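Local coordinates for subtilase cytotoxin, subunit B (Escherichia coli, PDB 3DWA), which forms the pentameric receptor-binding part of an AB5 toxin and probably recognises a non-human glycan on the surface of host cells, at residues D8-G13 with R75-P80; V14-F19 with F30-K35; I42-M47 with N95-L100. One frame throughout, in Å; residues are numbered along the deposited sequence.

Interaction 1: D8-G13 with R75-P80; sequences DGMFSG and RIYYEP
Tyr-78 reaches Phe-11 and Gly-9 because chi1 of 72° sets its CG between its own N and carbonyl carbon, while chi1 of -73° sets Phe-11 CG beside its own N. The two ring planes are almost parallel (8°) but slid apart, and they meet tightly where Phe-11 CE2 lies 3.2 Å from Tyr-78 CE2. Gly-9 N sits 4.0 Å above the middle of the Tyr-78 ring, just past a cis peptide. Paired backbone bonds join Gly-9 to Tyr-78 and Phe-11 to Ile-76. A water bridges Tyr-78 OH and Met-10 O. Met-10 is selenomethionine; its extended chain carries SE over one face of the Arg-75 guanidinium, 3.7 Å from Arg-75 NE, and obliquely against the Tyr-77 ring. That guanidinium is held side-on, with NE and NH2 both donating to Ser-12 OG, the NE of Arg-75 at 3.0 Å from OG. This is an antiparallel ladder: strand 10-12 lies along one edge of strand 73-79, strand 96-102 pairs along the other, and Tyr-77 meets the ring of His-20 of a neighbouring subunit.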
ATOM      1  N   ASP C   8     -31.233  -2.443  -6.589  1.00 29.36           N
ATOM      2  CA  ASP C   8     -30.812  -3.097  -5.350  1.00 28.85           C
ATOM      3  C   ASP C   8     -29.258  -3.178  -5.345  1.00 27.39           C
ATOM      4  O   ASP C   8     -28.664  -3.633  -6.343  1.00 27.14           O
ATOM      5  CB  ASP C   8     -31.359  -4.536  -5.260  1.00 30.02           C
ATOM      6  CG  ASP C   8     -32.878  -4.608  -5.002  1.00 34.72           C
ATOM      7  OD1 ASP C   8     -33.487  -3.629  -4.468  1.00 37.77           O
ATOM      8  OD2 ASP C   8     -33.447  -5.687  -5.336  1.00 40.55           O
ATOM      9  N   GLY C   9     -28.583  -2.779  -4.263  1.00 25.51           N
ATOM     10  CA  GLY C   9     -29.132  -2.248  -3.022  1.00 24.66           C
ATOM     11  C   GLY C   9     -27.993  -1.592  -2.250  1.00 25.04           C
ATOM     12  O   GLY C   9     -26.838  -1.537  -2.715  1.00 24.70           O
HETATM   13  N   MSE C  10     -28.286  -1.135  -1.052  1.00 24.67           N
HETATM   14  CA  MSE C  10     -27.243  -0.614  -0.180  1.00 26.79           C
HETATM   15  C   MSE C  10     -27.662  -0.887   1.249  1.00 25.67           C
HETATM   16  O   MSE C  10     -28.839  -1.106   1.500  1.00 24.69           O
HETATM   17  CB  MSE C  10     -27.087   0.886  -0.396  1.00 25.60           C
HETATM   18  CG  MSE C  10     -28.382   1.604  -0.202  1.00 26.20           C
HETATM   19 SE   MSE C  10     -28.076   3.458  -0.473  1.00 36.85          SE
HETATM   20  CE  MSE C  10     -29.758   4.228   0.133  1.00 26.91           C
ATOM     21  N   PHE C  11     -26.705  -0.909   2.177  1.00 25.57           N
ATOM     22  CA  PHE C  11     -27.021  -0.984   3.601  1.00 25.37           C
ATOM     23  C   PHE C  11     -26.211   0.093   4.258  1.00 24.77           C
ATOM     24  O   PHE C  11     -24.983   0.155   4.048  1.00 24.56           O
ATOM     25  CB  PHE C  11     -26.665  -2.362   4.179  1.00 28.11           C
ATOM     26  CG  PHE C  11     -27.612  -3.454   3.751  1.00 29.29           C
ATOM     27  CD1 PHE C  11     -28.891  -3.521   4.273  1.00 33.27           C
ATOM     28  CD2 PHE C  11     -27.247  -4.360   2.796  1.00 34.10           C
ATOM     29  CE1 PHE C  11     -29.783  -4.512   3.870  1.00 35.81           C
ATOM     30  CE2 PHE C  11     -28.131  -5.357   2.388  1.00 35.05           C
ATOM     31  CZ  PHE C  11     -29.410  -5.418   2.930  1.00 34.77           C
ATOM     32  N   SER C  12     -26.886   0.964   5.015  1.00 22.64           N
ATOM     33  CA  SER C  12     -26.222   2.090   5.650  1.00 22.16           C
ATOM     34  C   SER C  12     -25.943   1.794   7.101  1.00 22.02           C
ATOM     35  O   SER C  12     -26.639   0.928   7.693  1.00 22.34           O
ATOM     36  CB  SER C  12     -27.041   3.368   5.538  1.00 21.35           C
ATOM     37  OG  SER C  12     -27.349   3.597   4.198  1.00 21.42           O
ATOM     38  N   GLY C  13     -24.940   2.510   7.653  1.00 20.76           N
ATOM     39  CA  GLY C  13     -24.503   2.367   9.058  1.00 21.38           C
ATOM     40  C   GLY C  13     -24.052   0.960   9.472  1.00 21.44           C
ATOM     41  O   GLY C  13     -24.347   0.476  10.599  1.00 22.93           O
ATOM     42  N   ARG C  75     -21.528   2.694   4.544  1.00 20.25           N
ATOM     43  CA  ARG C  75     -22.548   2.199   3.636  1.00 20.06           C
ATOM     44  C   ARG C  75     -21.864   1.209   2.739  1.00 20.78           C
ATOM     45  O   ARG C  75     -20.803   1.521   2.200  1.00 19.56           O
ATOM     46  CB  ARG C  75     -23.083   3.338   2.779  1.00 19.60           C
ATOM     47  CG  ARG C  75     -24.045   2.904   1.658  1.00 19.64           C
ATOM     48  CD  ARG C  75     -24.740   4.097   1.080  1.00 20.72           C
ATOM     49  NE  ARG C  75     -25.700   4.716   2.001  1.00 24.88           N
ATOM     50  CZ  ARG C  75     -26.308   5.892   1.764  1.00 26.00           C
ATOM     51  NH1 ARG C  75     -26.054   6.571   0.642  1.00 24.85           N
ATOM     52  NH2 ARG C  75     -27.164   6.406   2.646  1.00 22.81           N
ATOM     53  N   ILE C  76     -22.472   0.029   2.607  1.00 20.96           N
ATOM     54  CA  ILE C  76     -22.064  -0.997   1.667  1.00 22.57           C
ATOM     55  C   ILE C  76     -23.025  -0.939   0.499  1.00 23.34           C
ATOM     56  O   ILE C  76     -24.239  -1.024   0.695  1.00 22.79           O
ATOM     57  CB  ILE C  76     -22.059  -2.434   2.328  1.00 23.66           C
ATOM     58  CG1 ILE C  76     -20.714  -2.698   3.032  1.00 26.57           C
ATOM     59  CG2 ILE C  76     -22.102  -3.531   1.293  1.00 23.99           C
ATOM     60  CD1 ILE C  76     -20.429  -1.845   4.189  1.00 33.45           C
ATOM     61  N   TYR C  77     -22.478  -0.780  -0.708  1.00 22.74           N
ATOM     62  CA  TYR C  77     -23.235  -0.864  -1.964  1.00 22.40           C
ATOM     63  C   TYR C  77     -22.996  -2.193  -2.617  1.00 22.92           C
ATOM     64  O   TYR C  77     -21.844  -2.597  -2.803  1.00 22.37           O
ATOM     65  CB  TYR C  77     -22.740   0.173  -2.943  1.00 21.01           C
ATOM     66  CG  TYR C  77     -22.952   1.593  -2.568  1.00 18.81           C
ATOM     67  CD1 TYR C  77     -24.086   2.285  -2.998  1.00 15.72           C
ATOM     68  CD2 TYR C  77     -22.000   2.283  -1.813  1.00 17.79           C
ATOM     69  CE1 TYR C  77     -24.252   3.651  -2.666  1.00 16.05           C
ATOM     70  CE2 TYR C  77     -22.160   3.616  -1.491  1.00 17.77           C
ATOM     71  CZ  TYR C  77     -23.284   4.296  -1.935  1.00 19.40           C
ATOM     72  OH  TYR C  77     -23.421   5.611  -1.582  1.00 20.36           O
ATOM     73  N   TYR C  78     -24.077  -2.883  -2.990  1.00 23.64           N
ATOM     74  CA  TYR C  78     -23.962  -4.252  -3.462  1.00 24.81           C
ATOM     75  C   TYR C  78     -24.897  -4.523  -4.656  1.00 25.11           C
ATOM     76  O   TYR C  78     -25.867  -3.816  -4.879  1.00 25.09           O
ATOM     77  CB  TYR C  78     -24.219  -5.247  -2.297  1.00 24.89           C
ATOM     78  CG  TYR C  78     -25.689  -5.300  -1.872  1.00 25.89           C
ATOM     79  CD1 TYR C  78     -26.542  -6.255  -2.399  1.00 26.50           C
ATOM     80  CD2 TYR C  78     -26.219  -4.363  -0.992  1.00 25.57           C
ATOM     81  CE1 TYR C  78     -27.897  -6.297  -2.051  1.00 26.85           C
ATOM     82  CE2 TYR C  78     -27.577  -4.387  -0.623  1.00 24.61           C
ATOM     83  CZ  TYR C  78     -28.405  -5.351  -1.173  1.00 26.96           C
ATOM     84  OH  TYR C  78     -29.732  -5.410  -0.827  1.00 28.59           O
ATOM     85  N   GLU C  79     -24.587  -5.562  -5.412  1.00 26.91           N
ATOM     86  CA  GLU C  79     -25.482  -6.041  -6.441  1.00 29.02           C
ATOM     87  C   GLU C  79     -25.757  -7.530  -6.239  1.00 28.58           C
ATOM     88  O   GLU C  79     -24.841  -8.327  -6.314  1.00 28.43           O
ATOM     89  CB  GLU C  79     -24.916  -5.802  -7.817  1.00 29.15           C
ATOM     90  CG  GLU C  79     -25.716  -6.506  -8.839  1.00 35.42           C
ATOM     91  CD  GLU C  79     -25.685  -5.819 -10.142  1.00 41.85           C
ATOM     92  OE1 GLU C  79     -24.830  -6.198 -10.987  1.00 43.50           O
ATOM     93  OE2 GLU C  79     -26.500  -4.872 -10.289  1.00 46.97           O
ATOM     94  N   PRO C  80     -27.030  -7.900  -5.985  1.00 29.04           N
ATOM     95  CA  PRO C  80     -27.365  -9.335  -5.762  1.00 29.04           C
ATOM     96  C   PRO C  80     -27.198 -10.207  -7.020  1.00 29.80           C
ATOM     97  O   PRO C  80     -27.219  -9.688  -8.149  1.00 30.09           O
ATOM     98  CB  PRO C  80     -28.842  -9.320  -5.321  1.00 29.86           C
ATOM     99  CG  PRO C  80     -29.304  -7.859  -5.335  1.00 30.19           C
ATOM    100  CD  PRO C  80     -28.194  -6.989  -5.905  1.00 28.06           C
TER
HETATM  101  O   HOH W   1     -30.994  -2.811   0.205  1.00 53.24           O

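Interaction 2: V14-F19 with F30-K35; sequences VVITQF and FCIEGK
Glu-33 lies alongside Gln-18, both side chains pointing the same way. Its CB rests 3.9 Å from Gln-18 CB, and CG, anti to the backbone N (chi1 -179°), carries the chain on to a bend at chi2. CD then lies near Gln-18 CG, and from it the two oxygens diverge. OE1 comes 3.4 Å from Gln-18 CG, whereas OE2 stands 3.4 Å from Thr-17 OG1 and takes a weak hydrogen bond from Ser-41 OG. Thr-17 OG1 itself makes a weak hydrogen bond to Glu-33 O. The Gln-18 amide, its plane 33° from the carboxylate, is committed across the assembly, where OE1 bonds to Thr-102 OG1 of a neighbouring subunit. Thr-17 N donates to Glu-33 O at 2.8 Å. Gln-18 N donates to the same Glu-33 O at a longer 3.2 Å. Two residues facing one make a classic beta bulge, which shifts the register of this hairpin by one and lets strand 14-24 curl, consistent with the strongly curved first strand of the OB fold seen in AB5 B subunits. Glu-33 N returns a bond to Gln-18 O, closing the bulge. Before it, Val-15 and Lys-35 exchange backbone bonds, and Val-14 CG1 packs 3.6 Å from Gly-34 CA. On the other face of the hairpin, the Phe-19 ring lies across Ile-32 and Phe-30, CD1 and CE1 on Ile-32 CG2, CE2 and CZ on Phe-30 CD1. Phe-19 CE1 touches Ile-32 CG2 at 3.7 Å, and the two phenyl rings, 11° from parallel, barely overlap. Ile-16 CG2 packs obliquely on Ile-32 CB. Helix 57-70 covers this greasy side, laying Ala-64 against Phe-19 and Phe-30 and Phe-67 against Ile-16.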
ATOM      1  N   VAL C  14     -23.350   0.304   8.568  1.00 19.58           N
ATOM      2  CA  VAL C  14     -22.827  -1.023   8.742  1.00 20.10           C
ATOM      3  C   VAL C  14     -21.413  -0.977   9.322  1.00 20.51           C
ATOM      4  O   VAL C  14     -20.569  -0.178   8.864  1.00 21.03           O
ATOM      5  CB  VAL C  14     -22.803  -1.681   7.329  1.00 21.62           C
ATOM      6  CG1 VAL C  14     -22.086  -3.021   7.283  1.00 20.90           C
ATOM      7  CG2 VAL C  14     -24.238  -1.772   6.814  1.00 24.74           C
ATOM      8  N   VAL C  15     -21.117  -1.832  10.300  1.00 19.45           N
ATOM      9  CA  VAL C  15     -19.747  -1.961  10.812  1.00 18.91           C
ATOM     10  C   VAL C  15     -19.215  -3.253  10.198  1.00 19.42           C
ATOM     11  O   VAL C  15     -19.868  -4.314  10.306  1.00 17.30           O
ATOM     12  CB  VAL C  15     -19.708  -1.979  12.386  1.00 19.99           C
ATOM     13  CG1 VAL C  15     -18.329  -2.423  12.891  1.00 19.34           C
ATOM     14  CG2 VAL C  15     -20.101  -0.612  12.981  1.00 17.52           C
ATOM     15  N   ILE C  16     -18.091  -3.157   9.467  1.00 19.95           N
ATOM     16  CA  ILE C  16     -17.492  -4.349   8.835  1.00 20.75           C
ATOM     17  C   ILE C  16     -16.832  -5.148   9.940  1.00 21.21           C
ATOM     18  O   ILE C  16     -15.911  -4.680  10.577  1.00 22.59           O
ATOM     19  CB  ILE C  16     -16.450  -4.023   7.670  1.00 20.13           C
ATOM     20  CG1 ILE C  16     -17.140  -3.249   6.533  1.00 21.76           C
ATOM     21  CG2 ILE C  16     -15.739  -5.350   7.156  1.00 19.51           C
ATOM     22  CD1 ILE C  16     -16.156  -2.591   5.454  1.00 21.72           C
ATOM     23  N   THR C  17     -17.315  -6.352  10.157  1.00 22.15           N
ATOM     24  CA  THR C  17     -16.920  -7.167  11.302  1.00 23.86           C
ATOM     25  C   THR C  17     -16.122  -8.426  10.925  1.00 23.15           C
ATOM     26  O   THR C  17     -15.439  -8.988  11.773  1.00 23.89           O
ATOM     27  CB  THR C  17     -18.184  -7.603  12.110  1.00 24.13           C
ATOM     28  OG1 THR C  17     -19.098  -8.287  11.242  1.00 26.32           O
ATOM     29  CG2 THR C  17     -18.908  -6.376  12.671  1.00 23.70           C
ATOM     30  N   GLN C  18     -16.224  -8.884   9.683  1.00 22.09           N
ATOM     31  CA  GLN C  18     -15.478 -10.098   9.261  1.00 22.59           C
ATOM     32  C   GLN C  18     -14.883  -9.891   7.873  1.00 21.59           C
ATOM     33  O   GLN C  18     -15.428  -9.158   7.047  1.00 21.16           O
ATOM     34  CB  GLN C  18     -16.347 -11.381   9.233  1.00 23.05           C
ATOM     35  CG  GLN C  18     -17.115 -11.747  10.542  1.00 27.51           C
ATOM     36  CD  GLN C  18     -16.195 -12.097  11.704  1.00 33.45           C
ATOM     37  OE1 GLN C  18     -15.166 -12.783  11.543  1.00 35.69           O
ATOM     38  NE2 GLN C  18     -16.544 -11.598  12.880  1.00 30.53           N
ATOM     39  N   PHE C  19     -13.779 -10.575   7.624  1.00 21.19           N
ATOM     40  CA  PHE C  19     -13.004 -10.392   6.388  1.00 20.62           C
ATOM     41  C   PHE C  19     -12.480 -11.781   5.940  1.00 20.76           C
ATOM     42  O   PHE C  19     -11.944 -12.505   6.743  1.00 20.63           O
ATOM     43  CB  PHE C  19     -11.848  -9.441   6.679  1.00 19.86           C
ATOM     44  CG  PHE C  19     -11.492  -8.560   5.522  1.00 21.84           C
ATOM     45  CD1 PHE C  19     -11.876  -7.234   5.523  1.00 19.55           C
ATOM     46  CD2 PHE C  19     -10.770  -9.066   4.435  1.00 21.27           C
ATOM     47  CE1 PHE C  19     -11.555  -6.398   4.441  1.00 23.60           C
ATOM     48  CE2 PHE C  19     -10.426  -8.249   3.367  1.00 23.93           C
ATOM     49  CZ  PHE C  19     -10.818  -6.910   3.369  1.00 19.24           C
ATOM     50  N   PHE C  30     -12.170 -11.212  -2.258  1.00 19.84           N
ATOM     51  CA  PHE C  30     -12.351 -11.056  -0.814  1.00 20.29           C
ATOM     52  C   PHE C  30     -13.853 -10.885  -0.568  1.00 20.87           C
ATOM     53  O   PHE C  30     -14.605 -10.508  -1.476  1.00 21.31           O
ATOM     54  CB  PHE C  30     -11.487  -9.887  -0.226  1.00 17.79           C
ATOM     55  CG  PHE C  30     -12.040  -8.508  -0.518  1.00 19.65           C
ATOM     56  CD1 PHE C  30     -12.866  -7.865   0.414  1.00 12.76           C
ATOM     57  CD2 PHE C  30     -11.715  -7.842  -1.715  1.00 14.08           C
ATOM     58  CE1 PHE C  30     -13.420  -6.606   0.127  1.00 15.35           C
ATOM     59  CE2 PHE C  30     -12.258  -6.602  -2.004  1.00 16.44           C
ATOM     60  CZ  PHE C  30     -13.099  -5.967  -1.067  1.00 18.49           C
ATOM     61  N   CYS C  31     -14.288 -11.182   0.643  1.00 22.68           N
ATOM     62  CA  CYS C  31     -15.674 -11.070   1.026  1.00 22.43           C
ATOM     63  C   CYS C  31     -15.646 -10.394   2.393  1.00 21.86           C
ATOM     64  O   CYS C  31     -14.777 -10.679   3.206  1.00 20.49           O
ATOM     65  CB  CYS C  31     -16.336 -12.480   1.069  1.00 23.25           C
ATOM     66  SG  CYS C  31     -18.181 -12.438   1.306  1.00 30.60           S
ATOM     67  N   ILE C  32     -16.552  -9.453   2.626  1.00 21.14           N
ATOM     68  CA  ILE C  32     -16.699  -8.861   3.961  1.00 21.47           C
ATOM     69  C   ILE C  32     -18.055  -9.222   4.561  1.00 22.78           C
ATOM     70  O   ILE C  32     -18.987  -9.497   3.836  1.00 21.99           O
ATOM     71  CB  ILE C  32     -16.566  -7.325   3.916  1.00 20.39           C
ATOM     72  CG1 ILE C  32     -17.537  -6.748   2.888  1.00 21.21           C
ATOM     73  CG2 ILE C  32     -15.114  -6.917   3.599  1.00 18.33           C
ATOM     74  CD1 ILE C  32     -17.519  -5.241   2.814  1.00 20.45           C
ATOM     75  N   GLU C  33     -18.151  -9.231   5.889  1.00 24.62           N
ATOM     76  CA  GLU C  33     -19.451  -9.286   6.530  1.00 25.84           C
ATOM     77  C   GLU C  33     -19.559  -8.056   7.403  1.00 25.55           C
ATOM     78  O   GLU C  33     -18.576  -7.595   7.984  1.00 24.96           O
ATOM     79  CB  GLU C  33     -19.631 -10.575   7.328  1.00 27.36           C
ATOM     80  CG  GLU C  33     -21.001 -10.727   8.026  1.00 33.13           C
ATOM     81  CD  GLU C  33     -20.842 -11.350   9.419  1.00 43.24           C
ATOM     82  OE1 GLU C  33     -20.242 -12.458   9.528  1.00 46.50           O
ATOM     83  OE2 GLU C  33     -21.278 -10.714  10.409  1.00 46.84           O
ATOM     84  N   GLY C  34     -20.733  -7.446   7.417  1.00 25.69           N
ATOM     85  CA  GLY C  34     -20.951  -6.313   8.293  1.00 26.30           C
ATOM     86  C   GLY C  34     -22.268  -6.465   9.023  1.00 26.91           C
ATOM     87  O   GLY C  34     -23.109  -7.233   8.592  1.00 26.87           O
ATOM     88  N   LYS C  35     -22.420  -5.738  10.134  1.00 27.55           N
ATOM     89  CA  LYS C  35     -23.653  -5.729  10.939  1.00 28.02           C
ATOM     90  C   LYS C  35     -24.272  -4.320  10.973  1.00 27.57           C
ATOM     91  O   LYS C  35     -23.610  -3.332  11.291  1.00 25.21           O
ATOM     92  CB  LYS C  35     -23.356  -6.101  12.391  1.00 28.58           C
ATOM     93  CG  LYS C  35     -22.900  -7.509  12.686  1.00 30.21           C
ATOM     94  CD  LYS C  35     -24.060  -8.451  12.809  1.00 26.99           C
ATOM     95  CE  LYS C  35     -23.520  -9.832  13.101  1.00 33.53           C
ATOM     96  NZ  LYS C  35     -24.537 -10.878  12.748  1.00 33.64           N
TER

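Interaction 3: I42-M47 with N95-L100; sequences ISACSM and NALVGL
Asn-95 reaches over to strand 42-47 with its amide: ND2 donates to Ser-43 O at 2.9 Å, arriving nearly along the C=O axis with the acceptor in the amide plane. The first torsion (chi1 -58°), with CG anti to the carbonyl carbon, brings the amide to that oxygen, while Asn-95 CB already lies near it through the course of the backbone. The Ile-42 side chain crosses that of Asn-95 at about a right angle, its CD1 3.7 Å from Asn-95 ND2. Next along, Cys-45 N donates to Asn-95 O (2.9 Å), and Leu-97 N donates to Cys-45 O. Ala-44 CB and Leu-97 CB meet at 4.0 Å beside these bonds. At the far end a water bridges the two strands: Ser-46 OG donates to it over 2.7 Å, and it donates in turn to Leu-97 O.

In the second shell, Thr-93 OG1 bonds to Asn-95 N, and Trp-83 NE1 makes weak hydrogen bonds to both Asn-95 O and Cys-45 O. Cys-45 faces Cys-31, its disulfide partner in this protein, although here the two sulfurs stand farther apart than a formed bond would hold them. The strand segments cross at 84°, so the backbones share a single bridge at Cys-45 and Ala-96, consistent with the place where the third and fifth strands of an OB fold close the barrel. Leu-97 points into its interior, among Phe-30 and Ile-32 of strand 27-35, Ile-76 of strand 73-79 and Leu-60 of helix 57-70.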
ATOM      1  N   ILE C  42     -25.020  -8.295   6.508  1.00 35.26           N
ATOM      2  CA  ILE C  42     -24.915  -8.178   5.050  1.00 33.46           C
ATOM      3  C   ILE C  42     -23.520  -8.727   4.663  1.00 32.48           C
ATOM      4  O   ILE C  42     -22.553  -8.562   5.419  1.00 32.32           O
ATOM      5  CB  ILE C  42     -25.127  -6.672   4.589  1.00 34.62           C
ATOM      6  CG1 ILE C  42     -24.714  -6.394   3.113  1.00 34.05           C
ATOM      7  CG2 ILE C  42     -24.352  -5.698   5.508  1.00 34.72           C
ATOM      8  CD1 ILE C  42     -25.618  -7.036   2.031  1.00 37.96           C
ATOM      9  N   SER C  43     -23.439  -9.413   3.529  1.00 29.00           N
ATOM     10  CA  SER C  43     -22.184  -9.926   3.011  1.00 28.38           C
ATOM     11  C   SER C  43     -22.128  -9.471   1.562  1.00 25.81           C
ATOM     12  O   SER C  43     -23.154  -9.336   0.906  1.00 24.10           O
ATOM     13  CB  SER C  43     -22.106 -11.461   3.026  1.00 27.99           C
ATOM     14  OG  SER C  43     -22.260 -12.024   4.326  1.00 34.48           O
ATOM     15  N   ALA C  44     -20.919  -9.238   1.091  1.00 23.56           N
ATOM     16  CA  ALA C  44     -20.669  -8.869  -0.288  1.00 23.18           C
ATOM     17  C   ALA C  44     -19.212  -9.212  -0.609  1.00 23.15           C
ATOM     18  O   ALA C  44     -18.346  -9.001   0.240  1.00 22.83           O
ATOM     19  CB  ALA C  44     -20.937  -7.354  -0.456  1.00 22.33           C
ATOM     20  N   CYS C  45     -18.949  -9.752  -1.808  1.00 23.61           N
ATOM     21  CA  CYS C  45     -17.608 -10.078  -2.281  1.00 24.94           C
ATOM     22  C   CYS C  45     -17.173  -9.254  -3.513  1.00 24.35           C
ATOM     23  O   CYS C  45     -17.990  -8.906  -4.344  1.00 24.63           O
ATOM     24  CB  CYS C  45     -17.496 -11.567  -2.681  1.00 25.00           C
ATOM     25  SG  CYS C  45     -18.154 -12.687  -1.452  1.00 32.71           S
ATOM     26  N   SER C  46     -15.872  -8.995  -3.637  1.00 23.36           N
ATOM     27  CA  SER C  46     -15.315  -8.441  -4.868  1.00 23.64           C
ATOM     28  C   SER C  46     -14.297  -9.461  -5.416  1.00 24.77           C
ATOM     29  O   SER C  46     -13.503 -10.046  -4.658  1.00 23.14           O
ATOM     30  CB  SER C  46     -14.662  -7.074  -4.590  1.00 23.75           C
ATOM     31  OG  SER C  46     -14.012  -6.536  -5.744  1.00 20.42           O
HETATM   32  N   MSE C  47     -14.345  -9.682  -6.725  1.00 25.74           N
HETATM   33  CA  MSE C  47     -13.418 -10.553  -7.404  1.00 29.28           C
HETATM   34  C   MSE C  47     -12.643  -9.774  -8.459  1.00 28.44           C
HETATM   35  O   MSE C  47     -13.214  -8.949  -9.187  1.00 26.90           O
HETATM   36  CB  MSE C  47     -14.159 -11.702  -8.074  1.00 28.54           C
HETATM   37  CG  MSE C  47     -13.252 -12.672  -8.846  1.00 29.15           C
HETATM   38 SE   MSE C  47     -14.396 -14.209  -9.256  1.00 41.92          SE
HETATM   39  CE  MSE C  47     -15.377 -14.360  -7.524  1.00 30.15           C
ATOM     40  N   ASN C  95     -23.774 -11.653  -3.660  1.00 21.99           N
ATOM     41  CA  ASN C  95     -23.619 -10.198  -3.747  1.00 21.31           C
ATOM     42  C   ASN C  95     -22.238  -9.744  -4.183  1.00 21.44           C
ATOM     43  O   ASN C  95     -21.251 -10.112  -3.570  1.00 21.02           O
ATOM     44  CB  ASN C  95     -23.966  -9.463  -2.435  1.00 20.40           C
ATOM     45  CG  ASN C  95     -25.408  -9.723  -1.944  1.00 23.70           C
ATOM     46  OD1 ASN C  95     -26.303 -10.064  -2.730  1.00 18.84           O
ATOM     47  ND2 ASN C  95     -25.613  -9.599  -0.622  1.00 22.80           N
ATOM     48  N   ALA C  96     -22.184  -8.905  -5.220  1.00 21.25           N
ATOM     49  CA  ALA C  96     -20.966  -8.176  -5.538  1.00 21.17           C
ATOM     50  C   ALA C  96     -20.936  -6.914  -4.713  1.00 21.27           C
ATOM     51  O   ALA C  96     -21.958  -6.262  -4.535  1.00 21.09           O
ATOM     52  CB  ALA C  96     -20.904  -7.827  -7.054  1.00 21.79           C
ATOM     53  N   LEU C  97     -19.750  -6.579  -4.197  1.00 21.85           N
ATOM     54  CA  LEU C  97     -19.459  -5.277  -3.593  1.00 21.44           C
ATOM     55  C   LEU C  97     -19.176  -4.270  -4.700  1.00 21.13           C
ATOM     56  O   LEU C  97     -18.320  -4.502  -5.566  1.00 22.28           O
ATOM     57  CB  LEU C  97     -18.224  -5.407  -2.670  1.00 21.44           C
ATOM     58  CG  LEU C  97     -17.860  -4.165  -1.841  1.00 23.56           C
ATOM     59  CD1 LEU C  97     -19.059  -3.585  -1.066  1.00 17.87           C
ATOM     60  CD2 LEU C  97     -16.617  -4.422  -0.937  1.00 21.38           C
ATOM     61  N   VAL C  98     -19.874  -3.149  -4.679  1.00 21.22           N
ATOM     62  CA  VAL C  98     -19.815  -2.222  -5.799  1.00 21.31           C
ATOM     63  C   VAL C  98     -19.488  -0.818  -5.362  1.00 20.59           C
ATOM     64  O   VAL C  98     -19.386   0.084  -6.197  1.00 19.92           O
ATOM     65  CB  VAL C  98     -21.098  -2.318  -6.768  1.00 21.98           C
ATOM     66  CG1 VAL C  98     -21.368  -3.761  -7.142  1.00 22.38           C
ATOM     67  CG2 VAL C  98     -22.382  -1.654  -6.179  1.00 21.33           C
ATOM     68  N   GLY C  99     -19.277  -0.635  -4.061  1.00 19.87           N
ATOM     69  CA  GLY C  99     -19.003   0.686  -3.541  1.00 19.65           C
ATOM     70  C   GLY C  99     -19.028   0.763  -2.027  1.00 19.88           C
ATOM     71  O   GLY C  99     -19.557  -0.134  -1.372  1.00 19.51           O
ATOM     72  N   LEU C 100     -18.486   1.849  -1.475  1.00 19.65           N
ATOM     73  CA  LEU C 100     -18.455   2.079  -0.000  1.00 19.11           C
ATOM     74  C   LEU C 100     -18.465   3.571   0.251  1.00 19.91           C
ATOM     75  O   LEU C 100     -17.939   4.343  -0.576  1.00 19.93           O
ATOM     76  CB  LEU C 100     -17.144   1.516   0.602  1.00 19.31           C
ATOM     77  CG  LEU C 100     -16.844   0.009   0.542  1.00 20.00           C
ATOM     78  CD1 LEU C 100     -15.352  -0.322   0.658  1.00 15.84           C
ATOM     79  CD2 LEU C 100     -17.664  -0.719   1.659  1.00 18.78           C
TER
HETATM   80  O   HOH W   2     -16.086  -5.445  -7.135  1.00 21.68           O

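From the N terminus, residues 8-13 supply the first half of interaction 1, but the chain must run through most of the fold before 75-80 completes it. Within that long loop interaction 2 opens and closes, a local hairpin between 14-19 and 30-35. Interaction 3 starts only afterwards, at 42-47, and is closed by 95-100, so it follows interaction 2 in series and crosses interaction 1. Strand 27-35 pairs with 41-47, and strand 73-79 pairs with both 14-24 and 96-102. The three contacts thereby join one curled sheet into a ring, with Ile-76 packing on Val-14 and Ile-32, and Phe-11 on Ile-42.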